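PDB 1Y9U: putative iron binding protein from Bordetella pertussis Tohama I, which binds ferric iron through tyrosine side chains and probably serves as the periplasmic solute-binding protein of an iron-uptake system. Local coordinates for residues N66-V71 against P301-A306; Q77-Q82 against N253-L258; S81-S86 against Y260-P265. All blocks are in the same frame, centred on the assembly; numbering follows the deposited sequence.

Interaction 1. Residues N66-V71 against P301-A306; sequences NLIDLV and PVAEIA
Behind the contact of Ile68 with Ala303 and Ala306, the shortest polar bond lies within the backbone of the alanine-bearing segment: Ile305 N donates to Val302 O at 2.9 Å. Glu304 N likewise donates to Pro301 O at 3.0 Å, consistent with a tight turn that puts Ala303 and Ala306, three residues apart, on a common face. Across the gap itself the chemistry is wholly apolar. Ile68, the one residue of 66-71 that takes part, lays its longer branch against the two methyl groups: CD1 lies 3.9 Å from Ala303 CB, while CG1, one bond further back, lies 4.2 Å from Ala306 CB. The branch is directed there because CG1 stands opposite the carbonyl carbon (chi1 -62°), but the rotation about CB-CG1 (chi2 -122°) is far from staggered, so CD1 may be held in place at some torsional cost. Isoleucine suits the place, since one long branch can reach two partners. Alanine suits the other side, because a bare methyl lets the backbones approach, the CA atoms of Ile68 and Ala306 being 7.3 Å apart. The buried area is small, about 105 Å², and the three residues remain partly open to solvent. Each element also packs on other parts of the fold: Leu70 on Leu59 of strand 58-62, and Ile305 on Ala146 of helix 142-155. The iron-binding tyrosines lie away from here. A light touch of one isoleucine on two alanines thus joins helix 64-72 to helix 303-318, the last helix of the chain, within the periplasmic binding protein fold.

Interaction 2. Residues Q77-Q82 against N253-L258; sequences QKIQSQ and NAVKLL
The first torsions of Ile79 and Val255 bring their methyl groups together. In Ile79, chi1 of 66° sets CG1 in the crowded position between the backbone N and the carbonyl carbon, and the branch then runs out extended, so that CG2 and CD1 both face the helix 251-261. Val255, with chi1 176°, offers CG2 from beside its own backbone N. The two branches of Ile79 consequently divide the work. CG2 meets Val255 CG2 at 4.1 Å, the two side chains reaching toward each other tip to tip, whereas CD1 comes to Leu258 CD2 at 3.9 Å with the side chains running at a slant. Val255 and Leu258 are three residues apart, nearly one turn, and so present one hydrophobic face to the same isoleucine. A beta-branched residue fits an extended backbone such as that of Ile79, and its two arms can fill a wider patch than a single unbranched chain would. The neighbouring Gln80, whose CB is directed away from the helix, is exposed, as the alternation of an extended segment predicts. Ile79 and Leu258 are buried and have further apolar company: both also touch Val244 of strand 237-245, and Leu258 touches Ala242 as well. The backbone of Ile79 is tied to Gly97, while Asn253 ND2 binds Glu7 O and so fastens the start of the helical segment to the first strand. Helix 251-261 follows strand 237-245 in the chain and lies against the sheet, with the segment after strand 76-77 packed beside it: this is the layered alpha/beta architecture of a lobe in the periplasmic binding protein fold.

Interaction 3. Residues S81-S86 against Y260-P265; sequences SQTLDS and YLVSEP
Van der Waals packing makes the contact between the two segments, and Leu84 and Val262 carry most of it. Leu84 CD2 is set against the fork of the valine, 3.6 Å from Val262 CG2 and 3.7 Å from Val262 CG1, the side chains crossing at about a right angle. Val262 has chi1 of -56°, which places CG2 between its backbone N and carbonyl carbon and turns both methyls to the leucine. Leucine suits its place because its branched end reaches further than its CB direction alone would suggest, and the short, forked valine receives it. Thr83 adds a looser touch at the margin, with CG2 4.5 Å from Val262 CG2. Behind them Val262 also rests on Leu102 of strand 100-112, and Leu84 on Tyr100.

None of the hydrogen bonds joins the two segments; most of those described here lie within one of them and shape the backbone that presents these methyls. Ser81 is the N-cap of helix 82-87: Leu84 N donates to Ser81 OG at 3.0 Å, almost straight at 171°, and the same hydroxyl is also hydrogen-bonded to Glu259 OE2, linking the cap to helix 251-261. Further along, Gln82 O receives two donors, Ser86 N and Ser86 OG, the latter at 2.8 Å. In the other segment Ser263 OG donates to Tyr260 O at 2.7 Å, in the carbonyl plane and on a lone pair, and Ser263 N uses the same oxygen. Ser263 in turn is the N-cap of helix 264-273, and its short polar side chain suits the turn joining two helices. Serine hydroxyls thus cap the helix starts, whereas the direct contact of the segments rests on apolar burial, probably stabilised mainly by the exclusion of water.

Overall arrangement
Interactions 2 and 3 are buried neighbours, their centres about 9 Å apart, and both use helix 251-261, one along its body and the other at the turn that ends it. They form one continuous apolar patch: Ile79 CD1 of interaction 2 lies 3.6 Å from Leu84 CD1 of interaction 3, with the shared Ser81 marking the passage from extended chain to helix. Interaction 1 stands apart, its centre about 19 and 20 Å from theirs, and is a surface contact. All three join their segments through aliphatic groups alone, but the surface one relies on small alanine methyls, the buried ones on larger branched side chains, and interaction 3 adds serine-capped helix starts.

Interaction 1. Residues N66-V71 against P301-A306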
loop_
_atom_site.group_PDB
_atom_site.type_symbol
_atom_site.label_atom_id
_atom_site.label_comp_id
_atom_site.label_asym_id
_atom_site.label_seq_id
_atom_site.Cartn_x
_atom_site.Cartn_y
_atom_site.Cartn_z
ATOM N N ASN A 66 10.489 -1.173 -1.137
ATOM C CA ASN A 66 10.959 -1.633 -2.441
ATOM C C ASN A 66 11.362 -0.469 -3.341
ATOM O O ASN A 66 12.330 -0.562 -4.095
ATOM C CB ASN A 66 9.900 -2.484 -3.138
ATOM C CG ASN A 66 9.751 -3.864 -2.520
ATOM O OD1 ASN A 66 8.657 -4.419 -2.481
ATOM N ND2 ASN A 66 10.856 -4.426 -2.050
ATOM N N LEU A 67 10.602 0.623 -3.281
ATOM C CA LEU A 67 10.928 1.812 -4.063
ATOM C C LEU A 67 12.233 2.451 -3.638
ATOM O O LEU A 67 13.067 2.786 -4.464
ATOM C CB LEU A 67 9.812 2.836 -3.926
ATOM C CG LEU A 67 8.660 2.685 -4.881
ATOM C CD1 LEU A 67 7.608 3.705 -4.458
ATOM C CD2 LEU A 67 9.064 2.899 -6.340
ATOM N N ILE A 68 12.410 2.616 -2.332
ATOM C CA ILE A 68 13.643 3.180 -1.794
ATOM C C ILE A 68 14.819 2.269 -2.106
ATOM O O ILE A 68 15.908 2.750 -2.386
ATOM C CB ILE A 68 13.495 3.453 -0.278
ATOM C CG1 ILE A 68 12.376 4.485 -0.065
ATOM C CG2 ILE A 68 14.847 3.852 0.356
ATOM C CD1 ILE A 68 12.723 5.748 0.636
ATOM N N ASP A 69 14.596 0.958 -2.105
ATOM C CA ASP A 69 15.651 0.020 -2.473
ATOM C C ASP A 69 16.116 0.247 -3.912
ATOM O O ASP A 69 17.305 0.112 -4.208
ATOM C CB ASP A 69 15.200 -1.431 -2.280
ATOM C CG ASP A 69 15.215 -1.864 -0.819
ATOM O OD1 ASP A 69 14.825 -3.019 -0.560
ATOM O OD2 ASP A 69 15.562 -1.122 0.121
ATOM N N LEU A 70 15.193 0.581 -4.818
ATOM C CA LEU A 70 15.582 0.894 -6.197
ATOM C C LEU A 70 16.447 2.149 -6.244
ATOM O O LEU A 70 17.460 2.186 -6.947
ATOM C CB LEU A 70 14.359 1.104 -7.095
ATOM C CG LEU A 70 13.430 -0.089 -7.285
ATOM C CD1 LEU A 70 12.163 0.325 -8.016
ATOM C CD2 LEU A 70 14.128 -1.226 -8.014
ATOM N N VAL A 71 16.065 3.165 -5.480
ATOM C CA VAL A 71 16.780 4.442 -5.461
ATOM C C VAL A 71 18.173 4.227 -4.876
ATOM O O VAL A 71 19.182 4.608 -5.485
ATOM C CB VAL A 71 15.990 5.524 -4.693
ATOM C CG1 VAL A 71 16.798 6.812 -4.571
ATOM C CG2 VAL A 71 14.669 5.789 -5.415
ATOM N N PRO A 301 6.141 11.407 6.338
ATOM C CA PRO A 301 6.776 10.999 5.088
ATOM C C PRO A 301 6.883 9.484 5.036
ATOM O O PRO A 301 7.383 8.880 5.976
ATOM C CB PRO A 301 8.155 11.672 5.157
ATOM C CG PRO A 301 7.959 12.798 6.085
ATOM C CD PRO A 301 6.995 12.319 7.123
ATOM N N VAL A 302 6.355 8.847 3.997
ATOM C CA VAL A 302 6.382 7.387 3.957
ATOM C C VAL A 302 7.793 6.845 3.890
ATOM O O VAL A 302 8.024 5.695 4.231
ATOM C CB VAL A 302 5.512 6.778 2.829
ATOM C CG1 VAL A 302 4.046 6.998 3.135
ATOM C CG2 VAL A 302 5.891 7.321 1.439
ATOM N N ALA A 303 8.764 7.673 3.492
ATOM C CA ALA A 303 10.156 7.248 3.550
ATOM C C ALA A 303 10.591 6.829 4.967
ATOM O O ALA A 303 11.464 5.984 5.099
ATOM C CB ALA A 303 11.079 8.316 2.992
ATOM N N GLU A 304 9.963 7.411 5.988
ATOM C CA GLU A 304 10.190 7.020 7.397
ATOM C C GLU A 304 9.903 5.541 7.659
ATOM O O GLU A 304 10.516 4.919 8.538
ATOM C CB GLU A 304 9.362 7.891 8.360
ATOM C CG GLU A 304 9.764 9.356 8.398
ATOM C CD GLU A 304 11.001 9.594 9.249
ATOM O OE1 GLU A 304 12.103 9.583 8.689
ATOM O OE2 GLU A 304 10.859 9.763 10.476
ATOM N N ILE A 305 8.954 4.975 6.926
ATOM C CA ILE A 305 8.636 3.557 7.071
ATOM C C ILE A 305 9.855 2.707 6.689
ATOM O O ILE A 305 10.211 1.750 7.374
ATOM C CB ILE A 305 7.397 3.188 6.221
ATOM C CG1 ILE A 305 6.153 3.839 6.799
ATOM C CG2 ILE A 305 7.224 1.684 6.118
ATOM C CD1 ILE A 305 5.038 3.925 5.795
ATOM N N ALA A 306 10.521 3.082 5.603
ATOM C CA ALA A 306 11.725 2.397 5.181
ATOM C C ALA A 306 12.861 2.593 6.189
ATOM O O ALA A 306 13.586 1.645 6.473
ATOM C CB ALA A 306 12.154 2.885 3.791
#

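Interaction 2. Residues Q77-Q82 against N253-L258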
loop_
_atom_site.group_PDB
_atom_site.type_symbol
_atom_site.label_atom_id
_atom_site.label_comp_id
_atom_site.label_asym_id
_atom_site.label_seq_id
_atom_site.Cartn_x
_atom_site.Cartn_y
_atom_site.Cartn_z
ATOM N N GLN A 77 16.808 7.590 -11.760
ATOM C CA GLN A 77 17.306 8.955 -11.874
ATOM C C GLN A 77 16.265 9.978 -11.424
ATOM O O GLN A 77 15.049 9.712 -11.436
ATOM C CB GLN A 77 17.746 9.269 -13.316
ATOM C CG GLN A 77 16.611 9.281 -14.319
ATOM C CD GLN A 77 17.110 9.500 -15.735
ATOM O OE1 GLN A 77 17.048 8.604 -16.561
ATOM N NE2 GLN A 77 17.587 10.701 -16.011
ATOM N N LYS A 78 16.765 11.142 -11.035
ATOM C CA LYS A 78 15.978 12.279 -10.586
ATOM C C LYS A 78 15.298 12.919 -11.784
ATOM O O LYS A 78 15.880 12.987 -12.857
ATOM C CB LYS A 78 16.903 13.293 -9.898
ATOM C CG LYS A 78 17.447 12.796 -8.569
ATOM C CD LYS A 78 18.438 13.747 -7.961
ATOM C CE LYS A 78 19.193 13.072 -6.842
ATOM N NZ LYS A 78 19.682 14.061 -5.843
ATOM N N ILE A 79 14.057 13.360 -11.602
ATOM C CA ILE A 79 13.361 14.129 -12.631
ATOM C C ILE A 79 12.719 15.349 -12.009
ATOM O O ILE A 79 12.501 15.420 -10.795
ATOM C CB ILE A 79 12.311 13.285 -13.411
ATOM C CG1 ILE A 79 11.161 12.866 -12.497
ATOM C CG2 ILE A 79 12.975 12.077 -14.096
ATOM C CD1 ILE A 79 9.958 12.391 -13.251
ATOM N N GLN A 80 12.450 16.317 -12.875
ATOM C CA GLN A 80 11.789 17.547 -12.508
ATOM C C GLN A 80 10.493 17.562 -13.289
ATOM O O GLN A 80 10.474 17.409 -14.517
ATOM C CB GLN A 80 12.662 18.752 -12.849
ATOM C CG GLN A 80 13.912 18.848 -11.991
ATOM C CD GLN A 80 14.999 17.852 -12.386
ATOM O OE1 GLN A 80 15.351 17.747 -13.562
ATOM N NE2 GLN A 80 15.524 17.112 -11.406
ATOM N N SER A 81 9.392 17.687 -12.556
ATOM C CA SER A 81 8.076 17.679 -13.171
ATOM C C SER A 81 7.117 18.414 -12.275
ATOM O O SER A 81 6.776 17.952 -11.197
ATOM C CB SER A 81 7.577 16.250 -13.415
ATOM O OG SER A 81 6.204 16.262 -13.783
ATOM N N GLN A 82 6.653 19.575 -12.736
ATOM C CA GLN A 82 5.593 20.290 -12.060
ATOM C C GLN A 82 4.300 19.451 -12.046
ATOM O O GLN A 82 3.518 19.550 -11.112
ATOM C CB GLN A 82 5.364 21.664 -12.706
ATOM C CG GLN A 82 4.193 22.411 -12.103
ATOM C CD GLN A 82 2.854 22.090 -12.774
ATOM O OE1 GLN A 82 2.822 21.586 -13.913
ATOM N NE2 GLN A 82 1.756 22.401 -12.083
ATOM N N ASN A 253 9.763 10.010 -23.056
ATOM C CA ASN A 253 8.549 9.208 -23.036
ATOM C C ASN A 253 8.300 8.615 -21.644
ATOM O O ASN A 253 7.150 8.405 -21.254
ATOM C CB ASN A 253 8.613 8.082 -24.074
ATOM C CG ASN A 253 8.537 8.583 -25.501
ATOM O OD1 ASN A 253 8.155 9.731 -25.765
ATOM N ND2 ASN A 253 8.883 7.705 -26.441
ATOM N N ALA A 254 9.375 8.334 -20.914
ATOM C CA ALA A 254 9.290 7.820 -19.550
ATOM C C ALA A 254 8.615 8.845 -18.657
ATOM O O ALA A 254 7.730 8.511 -17.875
ATOM C CB ALA A 254 10.669 7.479 -18.997
ATOM N N VAL A 255 9.035 10.097 -18.769
ATOM C CA VAL A 255 8.414 11.161 -17.987
ATOM C C VAL A 255 6.966 11.346 -18.441
ATOM O O VAL A 255 6.086 11.511 -17.612
ATOM C CB VAL A 255 9.223 12.485 -18.049
ATOM C CG1 VAL A 255 8.514 13.619 -17.306
ATOM C CG2 VAL A 255 10.612 12.278 -17.462
ATOM N N LYS A 256 6.700 11.264 -19.746
ATOM C CA LYS A 256 5.331 11.375 -20.238
ATOM C C LYS A 256 4.449 10.283 -19.650
ATOM O O LYS A 256 3.326 10.531 -19.237
ATOM C CB LYS A 256 5.286 11.316 -21.768
ATOM C CG LYS A 256 5.823 12.551 -22.462
ATOM C CD LYS A 256 5.652 12.458 -23.965
ATOM C CE LYS A 256 5.849 13.829 -24.623
ATOM N NZ LYS A 256 6.279 13.748 -26.041
ATOM N N LEU A 257 4.958 9.061 -19.611
ATOM C CA LEU A 257 4.199 7.950 -19.040
ATOM C C LEU A 257 3.962 8.143 -17.547
ATOM O O LEU A 257 2.852 7.958 -17.073
ATOM C CB LEU A 257 4.887 6.616 -19.306
ATOM C CG LEU A 257 4.221 5.376 -18.704
ATOM C CD1 LEU A 257 2.812 5.223 -19.246
ATOM C CD2 LEU A 257 5.069 4.161 -19.030
ATOM N N LEU A 258 4.982 8.558 -16.812
ATOM C CA LEU A 258 4.815 8.718 -15.379
ATOM C C LEU A 258 3.832 9.859 -15.082
ATOM O O LEU A 258 2.991 9.756 -14.198
ATOM C CB LEU A 258 6.177 8.917 -14.733
ATOM C CG LEU A 258 6.295 9.009 -13.223
ATOM C CD1 LEU A 258 5.743 7.766 -12.603
ATOM C CD2 LEU A 258 7.752 9.205 -12.846
#

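Interaction 3. Residues S81-S86 against Y260-P265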
loop_
_atom_site.group_PDB
_atom_site.type_symbol
_atom_site.label_atom_id
_atom_site.label_comp_id
_atom_site.label_asym_id
_atom_site.label_seq_id
_atom_site.Cartn_x
_atom_site.Cartn_y
_atom_site.Cartn_z
ATOM N N SER A 81 9.392 17.687 -12.556
ATOM C CA SER A 81 8.076 17.679 -13.171
ATOM C C SER A 81 7.117 18.414 -12.275
ATOM O O SER A 81 6.776 17.952 -11.197
ATOM C CB SER A 81 7.577 16.250 -13.415
ATOM O OG SER A 81 6.204 16.262 -13.783
ATOM N N GLN A 82 6.653 19.575 -12.736
ATOM C CA GLN A 82 5.593 20.290 -12.060
ATOM C C GLN A 82 4.300 19.451 -12.046
ATOM O O GLN A 82 3.518 19.550 -11.112
ATOM C CB GLN A 82 5.364 21.664 -12.706
ATOM C CG GLN A 82 4.193 22.411 -12.103
ATOM C CD GLN A 82 2.854 22.090 -12.774
ATOM O OE1 GLN A 82 2.822 21.586 -13.913
ATOM N NE2 GLN A 82 1.756 22.401 -12.083
ATOM N N THR A 83 4.086 18.640 -13.072
ATOM C CA THR A 83 2.879 17.824 -13.136
ATOM C C THR A 83 2.865 16.837 -11.984
ATOM O O THR A 83 1.910 16.762 -11.233
ATOM C CB THR A 83 2.811 17.085 -14.469
ATOM O OG1 THR A 83 2.659 18.037 -15.537
ATOM C CG2 THR A 83 1.592 16.173 -14.541
ATOM N N LEU A 84 3.960 16.120 -11.821
ATOM C CA LEU A 84 4.051 15.133 -10.754
ATOM C C LEU A 84 4.092 15.800 -9.376
ATOM O O LEU A 84 3.416 15.356 -8.460
ATOM C CB LEU A 84 5.248 14.207 -10.973
ATOM C CG LEU A 84 5.070 13.153 -12.084
ATOM C CD1 LEU A 84 6.418 12.715 -12.636
ATOM C CD2 LEU A 84 4.264 11.972 -11.619
ATOM N N ASP A 85 4.858 16.873 -9.209
ATOM C CA ASP A 85 5.001 17.482 -7.891
ATOM C C ASP A 85 3.707 18.113 -7.411
ATOM O O ASP A 85 3.421 18.151 -6.229
ATOM C CB ASP A 85 6.105 18.536 -7.877
ATOM C CG ASP A 85 7.492 17.933 -7.945
ATOM O OD1 ASP A 85 7.621 16.687 -7.874
ATOM O OD2 ASP A 85 8.520 18.652 -8.049
ATOM N N SER A 86 2.907 18.629 -8.335
ATOM C CA SER A 86 1.668 19.268 -7.948
ATOM C C SER A 86 0.542 18.296 -7.697
ATOM O O SER A 86 -0.451 18.676 -7.114
ATOM C CB SER A 86 1.234 20.295 -8.997
ATOM O OG SER A 86 0.897 19.699 -10.234
ATOM N N TYR A 260 1.401 10.722 -17.072
ATOM C CA TYR A 260 0.102 10.154 -17.425
ATOM C C TYR A 260 -0.472 9.335 -16.255
ATOM O O TYR A 260 -1.662 9.385 -15.970
ATOM C CB TYR A 260 0.219 9.269 -18.678
ATOM C CG TYR A 260 -0.984 8.403 -18.907
ATOM C CD1 TYR A 260 -2.164 8.934 -19.377
ATOM C CD2 TYR A 260 -0.957 7.054 -18.594
ATOM C CE1 TYR A 260 -3.271 8.150 -19.577
ATOM C CE2 TYR A 260 -2.050 6.257 -18.788
ATOM C CZ TYR A 260 -3.218 6.801 -19.276
ATOM O OH TYR A 260 -4.330 6.008 -19.480
ATOM N N LEU A 261 0.396 8.602 -15.580
ATOM C CA LEU A 261 -0.041 7.713 -14.499
ATOM C C LEU A 261 -0.635 8.450 -13.300
ATOM O O LEU A 261 -1.399 7.849 -12.538
ATOM C CB LEU A 261 1.093 6.781 -14.044
ATOM C CG LEU A 261 1.483 5.685 -15.048
ATOM C CD1 LEU A 261 2.763 5.001 -14.634
ATOM C CD2 LEU A 261 0.388 4.670 -15.248
ATOM N N VAL A 262 -0.336 9.741 -13.153
ATOM C CA VAL A 262 -0.981 10.589 -12.127
ATOM C C VAL A 262 -2.078 11.513 -12.665
ATOM O O VAL A 262 -2.651 12.294 -11.909
ATOM C CB VAL A 262 0.044 11.401 -11.305
ATOM C CG1 VAL A 262 1.042 10.434 -10.673
ATOM C CG2 VAL A 262 0.702 12.488 -12.129
ATOM N N SER A 263 -2.405 11.390 -13.954
ATOM C CA SER A 263 -3.515 12.119 -14.555
ATOM C C SER A 263 -4.834 11.586 -14.000
ATOM O O SER A 263 -4.904 10.455 -13.501
ATOM C CB SER A 263 -3.485 11.988 -16.081
ATOM O OG SER A 263 -3.933 10.714 -16.537
ATOM N N GLU A 264 -5.890 12.392 -14.048
ATOM C CA GLU A 264 -7.163 11.956 -13.507
ATOM C C GLU A 264 -7.694 10.690 -14.205
ATOM O O GLU A 264 -8.059 9.730 -13.525
ATOM C CB GLU A 264 -8.227 13.064 -13.475
ATOM C CG GLU A 264 -9.533 12.533 -12.913
ATOM C CD GLU A 264 -10.579 13.563 -12.545
ATOM O OE1 GLU A 264 -11.753 13.142 -12.363
ATOM O OE2 GLU A 264 -10.250 14.766 -12.393
ATOM N N PRO A 265 -7.756 10.631 -15.532
ATOM C CA PRO A 265 -8.252 9.412 -16.182
ATOM C C PRO A 265 -7.455 8.151 -15.798
ATOM O O PRO A 265 -8.057 7.094 -15.525
ATOM C CB PRO A 265 -8.147 9.738 -17.677
ATOM C CG PRO A 265 -8.210 11.195 -17.734
ATOM C CD PRO A 265 -7.443 11.673 -16.530
#